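Local atomic coordinates of proteasome assembly chaperone family protein (Pyrococcus furiosus, PDB entry 3VR0), a protein that activates the archaeal proteasome, although it belongs to a family of proteasome assembly chaperones. Residues K18-V23 with Y66-M71; L84-F89 with T106-V111. All coordinates share one frame; numbering follows the deposited sequence.

Contact 1: residues K18-V23 with Y66-M71; sequences KETTIV and YSPHFM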
ATOM      1  N   LYS C  18       6.755 -13.822   7.593  1.00 53.65           N
ATOM      2  CA  LYS C  18       6.058 -12.571   7.960  1.00 51.59           C
ATOM      3  C   LYS C  18       6.934 -11.446   7.473  1.00 48.68           C
ATOM      4  O   LYS C  18       6.520 -10.285   7.402  1.00 48.14           O
ATOM      5  CB  LYS C  18       5.887 -12.453   9.481  1.00 52.66           C
ATOM      6  CG  LYS C  18       4.960 -13.517  10.092  1.00 56.12           C
ATOM      7  CD  LYS C  18       4.314 -13.011  11.399  1.00 60.03           C
ATOM      8  CE  LYS C  18       3.831 -14.176  12.286  1.00 61.61           C
ATOM      9  NZ  LYS C  18       3.613 -13.720  13.700  1.00 61.30           N
ATOM     10  N   GLU C  19       8.173 -11.821   7.162  1.00 44.10           N
ATOM     11  CA  GLU C  19       9.130 -10.894   6.649  1.00 40.42           C
ATOM     12  C   GLU C  19      10.095 -11.603   5.717  1.00 35.75           C
ATOM     13  O   GLU C  19      10.091 -12.811   5.598  1.00 34.98           O
ATOM     14  CB  GLU C  19       9.827 -10.101   7.786  1.00 40.90           C
ATOM     15  CG  GLU C  19      10.957 -10.807   8.563  1.00 47.09           C
ATOM     16  CD  GLU C  19      11.660  -9.878   9.612  1.00 54.56           C
ATOM     17  OE1 GLU C  19      10.962  -9.252  10.453  1.00 56.25           O
ATOM     18  OE2 GLU C  19      12.915  -9.775   9.583  1.00 56.81           O
ATOM     19  N   THR C  20      10.893 -10.815   5.038  1.00 31.40           N
ATOM     20  CA  THR C  20      11.910 -11.289   4.162  1.00 30.12           C
ATOM     21  C   THR C  20      12.806 -12.333   4.858  1.00 29.68           C
ATOM     22  O   THR C  20      13.286 -12.120   5.959  1.00 28.90           O
ATOM     23  CB  THR C  20      12.686 -10.082   3.655  1.00 30.01           C
ATOM     24  OG1 THR C  20      11.772  -9.210   2.960  1.00 29.22           O
ATOM     25  CG2 THR C  20      13.796 -10.481   2.720  1.00 28.29           C
ATOM     26  N   THR C  21      12.991 -13.469   4.206  1.00 29.51           N
ATOM     27  CA  THR C  21      13.710 -14.609   4.768  1.00 30.06           C
ATOM     28  C   THR C  21      14.925 -14.991   3.889  1.00 29.40           C
ATOM     29  O   THR C  21      14.827 -15.093   2.664  1.00 27.59           O
ATOM     30  CB  THR C  21      12.733 -15.835   4.856  1.00 30.51           C
ATOM     31  OG1 THR C  21      11.634 -15.496   5.730  1.00 36.16           O
ATOM     32  CG2 THR C  21      13.427 -17.091   5.458  1.00 34.23           C
ATOM     33  N   ILE C  22      16.054 -15.254   4.542  1.00 29.30           N
ATOM     34  CA  ILE C  22      17.209 -15.815   3.893  1.00 28.44           C
ATOM     35  C   ILE C  22      17.458 -17.245   4.375  1.00 29.19           C
ATOM     36  O   ILE C  22      17.580 -17.483   5.568  1.00 30.16           O
ATOM     37  CB  ILE C  22      18.463 -14.934   4.120  1.00 28.64           C
ATOM     38  CG1 ILE C  22      18.176 -13.517   3.629  1.00 25.81           C
ATOM     39  CG2 ILE C  22      19.701 -15.601   3.430  1.00 24.11           C
ATOM     40  CD1 ILE C  22      19.211 -12.533   3.877  1.00 25.28           C
ATOM     41  N   VAL C  23      17.492 -18.172   3.426  1.00 28.12           N
ATOM     42  CA  VAL C  23      17.760 -19.548   3.635  1.00 27.98           C
ATOM     43  C   VAL C  23      19.253 -19.731   3.296  1.00 27.80           C
ATOM     44  O   VAL C  23      19.684 -19.400   2.173  1.00 25.59           O
ATOM     45  CB  VAL C  23      16.931 -20.407   2.648  1.00 28.91           C
ATOM     46  CG1 VAL C  23      17.203 -21.892   2.881  1.00 31.40           C
ATOM     47  CG2 VAL C  23      15.418 -20.128   2.789  1.00 29.19           C
ATOM     48  N   TYR C  66      13.970 -14.896   0.033  1.00 21.64           N
ATOM     49  CA  TYR C  66      12.604 -14.804  -0.409  1.00 22.09           C
ATOM     50  C   TYR C  66      11.945 -13.678   0.366  1.00 21.90           C
ATOM     51  O   TYR C  66      12.290 -13.425   1.521  1.00 22.20           O
ATOM     52  CB  TYR C  66      11.858 -16.107  -0.078  1.00 22.98           C
ATOM     53  CG  TYR C  66      12.473 -17.349  -0.765  1.00 22.88           C
ATOM     54  CD1 TYR C  66      12.109 -17.693  -2.056  1.00 21.53           C
ATOM     55  CD2 TYR C  66      13.454 -18.127  -0.113  1.00 23.68           C
ATOM     56  CE1 TYR C  66      12.674 -18.817  -2.692  1.00 25.88           C
ATOM     57  CE2 TYR C  66      14.044 -19.273  -0.740  1.00 22.30           C
ATOM     58  CZ  TYR C  66      13.648 -19.604  -2.008  1.00 24.74           C
ATOM     59  OH  TYR C  66      14.172 -20.732  -2.620  1.00 30.24           O
ATOM     60  N   SER C  67      10.945 -13.058  -0.245  1.00 20.37           N
ATOM     61  CA  SER C  67      10.271 -11.930   0.381  1.00 19.70           C
ATOM     62  C   SER C  67       8.791 -11.866   0.076  1.00 18.40           C
ATOM     63  O   SER C  67       8.391 -11.957  -1.085  1.00 18.48           O
ATOM     64  CB  SER C  67      10.884 -10.642  -0.144  1.00 18.30           C
ATOM     65  OG  SER C  67      10.284  -9.563   0.563  1.00 22.84           O
ATOM     66  N   PRO C  68       7.982 -11.656   1.100  1.00 19.07           N
ATOM     67  CA  PRO C  68       6.530 -11.454   0.950  1.00 19.47           C
ATOM     68  C   PRO C  68       6.232 -10.054   0.351  1.00 21.16           C
ATOM     69  O   PRO C  68       5.064  -9.765   0.075  1.00 21.10           O
ATOM     70  CB  PRO C  68       6.007 -11.549   2.414  1.00 18.82           C
ATOM     71  CG  PRO C  68       7.298 -10.957   3.247  1.00 19.02           C
ATOM     72  CD  PRO C  68       8.401 -11.707   2.531  1.00 19.30           C
ATOM     73  N   HIS C  69       7.267  -9.219   0.131  1.00 20.46           N
ATOM     74  CA  HIS C  69       7.132  -7.937  -0.586  1.00 21.82           C
ATOM     75  C   HIS C  69       7.403  -8.091  -2.073  1.00 23.56           C
ATOM     76  O   HIS C  69       7.219  -7.126  -2.819  1.00 24.39           O
ATOM     77  CB  HIS C  69       8.072  -6.876  -0.028  1.00 19.95           C
ATOM     78  CG  HIS C  69       7.731  -6.495   1.377  1.00 23.84           C
ATOM     79  ND1 HIS C  69       6.763  -5.554   1.677  1.00 17.97           N
ATOM     80  CD2 HIS C  69       8.187  -6.966   2.569  1.00 22.24           C
ATOM     81  CE1 HIS C  69       6.650  -5.454   2.991  1.00 24.13           C
ATOM     82  NE2 HIS C  69       7.506  -6.292   3.557  1.00 23.51           N
ATOM     83  N   PHE C  70       7.848  -9.280  -2.517  1.00 22.84           N
ATOM     84  CA  PHE C  70       8.050  -9.502  -3.950  1.00 22.50           C
ATOM     85  C   PHE C  70       6.689  -9.748  -4.590  1.00 23.00           C
ATOM     86  O   PHE C  70       5.728 -10.049  -3.891  1.00 23.28           O
ATOM     87  CB  PHE C  70       8.937 -10.734  -4.194  1.00 21.58           C
ATOM     88  CG  PHE C  70      10.415 -10.506  -3.920  1.00 21.32           C
ATOM     89  CD1 PHE C  70      10.940  -9.214  -3.832  1.00 21.12           C
ATOM     90  CD2 PHE C  70      11.292 -11.599  -3.795  1.00 20.22           C
ATOM     91  CE1 PHE C  70      12.350  -8.997  -3.615  1.00 21.53           C
ATOM     92  CE2 PHE C  70      12.696 -11.405  -3.542  1.00 19.55           C
ATOM     93  CZ  PHE C  70      13.214 -10.093  -3.460  1.00 19.39           C
ATOM     94  N   MET C  71       6.592  -9.677  -5.910  1.00 23.65           N
ATOM     95  CA  MET C  71       5.315  -9.990  -6.583  1.00 23.76           C
ATOM     96  C   MET C  71       4.776 -11.370  -6.148  1.00 24.42           C
ATOM     97  O   MET C  71       5.545 -12.355  -5.970  1.00 23.20           O
ATOM     98  CB  MET C  71       5.502  -9.914  -8.096  1.00 24.14           C
ATOM     99  CG  MET C  71       4.260 -10.263  -8.922  1.00 26.53           C
ATOM    100  SD  MET C  71       2.850  -9.181  -8.576  1.00 32.37           S
ATOM    101  CE  MET C  71       1.722 -10.200  -9.544  1.00 32.27           C
TER

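Contact 2: residues L84-F89 with T106-V111; sequences LMKNEF and TGDTQV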
ATOM      1  N   LEU C  84       8.954 -19.663  -6.002  1.00 27.03           N
ATOM      2  CA  LEU C  84       8.838 -18.268  -5.640  1.00 25.82           C
ATOM      3  C   LEU C  84       9.969 -17.445  -6.235  1.00 25.92           C
ATOM      4  O   LEU C  84      11.069 -17.961  -6.534  1.00 25.08           O
ATOM      5  CB  LEU C  84       8.865 -18.108  -4.125  1.00 25.36           C
ATOM      6  CG  LEU C  84       7.719 -18.663  -3.299  1.00 24.61           C
ATOM      7  CD1 LEU C  84       8.102 -18.453  -1.842  1.00 23.59           C
ATOM      8  CD2 LEU C  84       6.404 -17.961  -3.615  1.00 21.91           C
ATOM      9  N   MET C  85       9.700 -16.153  -6.381  1.00 24.17           N
ATOM     10  CA  MET C  85      10.724 -15.236  -6.788  1.00 24.33           C
ATOM     11  C   MET C  85      11.710 -15.043  -5.647  1.00 23.33           C
ATOM     12  O   MET C  85      11.343 -15.163  -4.458  1.00 22.23           O
ATOM     13  CB  MET C  85      10.096 -13.935  -7.266  1.00 25.89           C
ATOM     14  CG  MET C  85       9.286 -14.185  -8.617  1.00 27.05           C
ATOM     15  SD  MET C  85       9.025 -12.690  -9.511  1.00 40.02           S
ATOM     16  CE  MET C  85       7.949 -12.014  -8.312  1.00 30.53           C
ATOM     17  N   LYS C  86      12.965 -14.814  -6.007  1.00 22.08           N
ATOM     18  CA  LYS C  86      14.022 -14.923  -5.023  1.00 23.05           C
ATOM     19  C   LYS C  86      15.246 -14.153  -5.475  1.00 22.96           C
ATOM     20  O   LYS C  86      15.342 -13.735  -6.654  1.00 23.22           O
ATOM     21  CB  LYS C  86      14.361 -16.428  -4.808  1.00 23.08           C
ATOM     22  CG  LYS C  86      15.119 -17.062  -6.030  1.00 25.05           C
ATOM     23  CD  LYS C  86      15.230 -18.616  -5.932  1.00 29.24           C
ATOM     24  CE  LYS C  86      16.099 -19.136  -7.079  1.00 32.17           C
ATOM     25  NZ  LYS C  86      16.200 -20.623  -7.034  1.00 37.40           N
ATOM     26  N   ASN C  87      16.138 -13.893  -4.528  1.00 22.24           N
ATOM     27  CA  ASN C  87      17.484 -13.440  -4.849  1.00 23.03           C
ATOM     28  C   ASN C  87      18.434 -14.571  -4.396  1.00 23.68           C
ATOM     29  O   ASN C  87      18.055 -15.413  -3.537  1.00 22.93           O
ATOM     30  CB  ASN C  87      17.836 -12.139  -4.122  1.00 21.77           C
ATOM     31  CG  ASN C  87      16.912 -10.967  -4.509  1.00 24.28           C
ATOM     32  OD1 ASN C  87      16.900  -9.956  -3.807  1.00 24.04           O
ATOM     33  ND2 ASN C  87      16.140 -11.103  -5.624  1.00 19.65           N
ATOM     34  N   GLU C  88      19.647 -14.573  -4.942  1.00 23.09           N
ATOM     35  CA  GLU C  88      20.596 -15.639  -4.676  1.00 24.32           C
ATOM     36  C   GLU C  88      21.882 -15.001  -4.302  1.00 23.13           C
ATOM     37  O   GLU C  88      22.259 -13.999  -4.918  1.00 23.63           O
ATOM     38  CB  GLU C  88      20.819 -16.482  -5.927  1.00 25.41           C
ATOM     39  CG  GLU C  88      19.590 -17.247  -6.400  1.00 32.11           C
ATOM     40  CD  GLU C  88      19.849 -18.039  -7.705  1.00 45.63           C
ATOM     41  OE1 GLU C  88      20.612 -17.560  -8.611  1.00 49.87           O
ATOM     42  OE2 GLU C  88      19.292 -19.161  -7.828  1.00 50.19           O
ATOM     43  N   PHE C  89      22.552 -15.550  -3.290  1.00 20.96           N
ATOM     44  CA  PHE C  89      23.875 -15.093  -2.927  1.00 20.51           C
ATOM     45  C   PHE C  89      24.907 -16.159  -3.331  1.00 21.53           C
ATOM     46  O   PHE C  89      24.706 -17.353  -3.052  1.00 21.04           O
ATOM     47  CB  PHE C  89      23.986 -14.863  -1.419  1.00 19.80           C
ATOM     48  CG  PHE C  89      23.141 -13.752  -0.899  1.00 17.56           C
ATOM     49  CD1 PHE C  89      23.701 -12.468  -0.660  1.00 18.74           C
ATOM     50  CD2 PHE C  89      21.811 -13.975  -0.576  1.00 19.00           C
ATOM     51  CE1 PHE C  89      22.915 -11.433  -0.122  1.00 21.87           C
ATOM     52  CE2 PHE C  89      20.998 -12.914  -0.045  1.00 19.38           C
ATOM     53  CZ  PHE C  89      21.546 -11.673   0.182  1.00 19.17           C
ATOM     54  N   THR C 106      22.374 -11.677  -6.879  1.00 22.55           N
ATOM     55  CA  THR C 106      21.532 -11.394  -8.031  1.00 24.71           C
ATOM     56  C   THR C 106      20.157 -12.042  -7.786  1.00 24.23           C
ATOM     57  O   THR C 106      19.884 -12.556  -6.709  1.00 23.95           O
ATOM     58  CB  THR C 106      22.205 -11.867  -9.377  1.00 25.98           C
ATOM     59  OG1 THR C 106      21.493 -11.320 -10.493  1.00 31.90           O
ATOM     60  CG2 THR C 106      22.251 -13.402  -9.543  1.00 26.02           C
ATOM     61  N   GLY C 107      19.284 -12.042  -8.771  1.00 24.41           N
ATOM     62  CA  GLY C 107      17.988 -12.656  -8.570  1.00 23.97           C
ATOM     63  C   GLY C 107      16.945 -12.291  -9.596  1.00 24.80           C
ATOM     64  O   GLY C 107      17.234 -11.623 -10.601  1.00 24.36           O
ATOM     65  N   ASP C 108      15.737 -12.796  -9.382  1.00 24.72           N
ATOM     66  CA  ASP C 108      14.646 -12.577 -10.306  1.00 25.35           C
ATOM     67  C   ASP C 108      14.161 -11.097 -10.353  1.00 25.99           C
ATOM     68  O   ASP C 108      13.678 -10.643 -11.386  1.00 26.61           O
ATOM     69  CB  ASP C 108      13.449 -13.438  -9.902  1.00 25.19           C
ATOM     70  CG  ASP C 108      13.758 -14.931  -9.882  1.00 26.63           C
ATOM     71  OD1 ASP C 108      14.274 -15.461 -10.877  1.00 28.80           O
ATOM     72  OD2 ASP C 108      13.427 -15.595  -8.883  1.00 29.76           O
ATOM     73  N   THR C 109      14.233 -10.358  -9.250  1.00 24.53           N
ATOM     74  CA  THR C 109      13.410  -9.163  -9.162  1.00 24.99           C
ATOM     75  C   THR C 109      13.861  -8.345  -8.009  1.00 25.36           C
ATOM     76  O   THR C 109      14.652  -8.811  -7.153  1.00 25.90           O
ATOM     77  CB  THR C 109      11.869  -9.512  -8.882  1.00 26.65           C
ATOM     78  OG1 THR C 109      11.064  -8.318  -8.958  1.00 28.14           O
ATOM     79  CG2 THR C 109      11.656 -10.142  -7.489  1.00 21.80           C
ATOM     80  N   GLN C 110      13.374  -7.113  -7.990  1.00 24.09           N
ATOM     81  CA  GLN C 110      13.429  -6.296  -6.802  1.00 24.19           C
ATOM     82  C   GLN C 110      11.977  -6.135  -6.383  1.00 23.29           C
ATOM     83  O   GLN C 110      11.063  -6.555  -7.098  1.00 22.53           O
ATOM     84  CB  GLN C 110      14.067  -4.927  -7.093  1.00 24.47           C
ATOM     85  CG  GLN C 110      15.520  -4.990  -7.585  1.00 25.50           C
ATOM     86  CD  GLN C 110      16.298  -3.683  -7.379  1.00 26.01           C
ATOM     87  OE1 GLN C 110      16.189  -3.018  -6.346  1.00 23.33           O
ATOM     88  NE2 GLN C 110      17.109  -3.325  -8.370  1.00 25.79           N
ATOM     89  N   VAL C 111      11.770  -5.516  -5.234  1.00 23.20           N
ATOM     90  CA  VAL C 111      10.435  -5.237  -4.755  1.00 23.12           C
ATOM     91  C   VAL C 111       9.782  -4.269  -5.775  1.00 24.45           C
ATOM     92  O   VAL C 111      10.480  -3.431  -6.356  1.00 24.10           O
ATOM     93  CB  VAL C 111      10.539  -4.575  -3.360  1.00 23.45           C
ATOM     94  CG1 VAL C 111       9.219  -3.893  -2.958  1.00 20.45           C
ATOM     95  CG2 VAL C 111      10.957  -5.644  -2.271  1.00 21.16           C
TER
HETATM   96  O   HOH W   1      15.717  -7.565  -4.494  1.00 23.75           O

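Contact 1: residues K18-V23 with Y66-M71
Ser67 and Thr20 meet hydroxyl to hydroxyl: Ser67 OG donates to Thr20 OG1 across 2.8 Å. Beside this bond the Pro68 ring rests on the Glu19-Thr20 peptide, with Pro68 CD 3.6 Å from Glu19 C. The Thr20 methyl CG2, the branch anti to the backbone N, lies 3.5 Å from Tyr66 O. One hydrogen-bonded antiparallel pair follows, Thr21 with Tyr66: each backbone N binds the other's O at 2.8 Å, both nearly straight. Val23 CG2 then comes in at the edge of the Tyr66 ring, 3.9 Å from Tyr66 CE2. Behind these contacts, Ser67 OG can also receive the backbone N of His69, at 3.1 Å, because it lies anti to its own backbone N (chi1 -175°); this is an ST turn, set in a type I beta turn from Ser67 to Phe70. Ser67 CB sits over the centre of the Phe70 ring. Thr20 OG1 is held a second time by Glu121, a residue of the gold site, and lies near the plane of the His69 ring at its CD2 edge. The His69 side chain is about 2 Å from the bound gold and hydrogen-bonded through ND1 to Asp115, which, together with the gold ion, would hold the ring's orientation. Leu202 and Phe120 of the second subunit pack on Tyr66 and Pro68. Strand 21-24, outermost in the sheet within this chain, is thereby joined to the end of strand 60-66, and Val122 of helix 116-131 packs on Thr20 and Ser67.

Contact 2: residues L84-F89 with T106-V111
Asn87 and Gly107 form the tight part of this contact, a non-hydrogen-bonded antiparallel pair whose CA atoms are only 3.8 Å apart. A side chain at Gly107 would collide with Asn87 ND2 and Lys86 O, and its backbone angles suit glycine alone. Next to it, the hydrogen-bonded pair Glu88-Thr106 is joined both ways, Glu88 N giving to Thr106 O at 2.7 Å. One more backbone bond, Asp108 N to Lys86 O at 2.9 Å, carries the pairing past Gly107; beyond it side chains take over. With CG anti to its carbonyl carbon (chi1 -62°), Asn87 sends ND2 to Thr109 O at 3.1 Å, lying in that carbonyl's plane and using an N-H nearly in its own amide plane; a weak bond to Lys86 O is added. A water donates to both Asn87 OD1 and Thr109 O. An alanine in place of Asn87 would probably leave Thr109 O without its amide donor and the water without one of its two acceptors, so the segment after Gly107 would be less firmly tied to strand 87-92. Asp108 OD2 takes Lys86 N on its anti side, in a bent bond (137°), and forms a salt bridge with Arg77. Thr109 CG2 touches Met85 CB loosely, at 4.1 Å, the side chains crossing at about a right angle, though Met85 is buried. The more open side is that of partly exposed Glu88, held by polar groups rather than close packing: OE2 makes salt bridges with Lys61 and, within 84-89, with Lys86, which also pairs with Glu83, while OE1 bonds Tyr90 OH. Met126 of helix 116-131 covers Asn87; strand 60-66 flanks strand 87-92, its Leu65 hydrogen-bonded, backbone to backbone, to Asn87, and strand 34-37 lies beyond strand 102-107.

In the fold
From the N terminus, contact 1 closes first: the opening strand 21-24 meets the end of strand 60-66 after a loop that holds strand 34-37 and helix 45-57. The chain then makes the small hairpin 73-76/82-84 before contact 2 closes the next one, strands 87-92 and 102-107. The two loops follow in series, neither enclosing nor crossing the other. In the large mixed sheet they join consecutive pairs in the order 21-24, 60-66, 87-92, 102-107, contact 1 the first pair and contact 2 the last. They also touch directly: the Tyr66 ring lies against Lys86 CB and Met85 O, Phe70 against Met85 O, and Met71 against Met85. Helix 116-131 packs on residues of both.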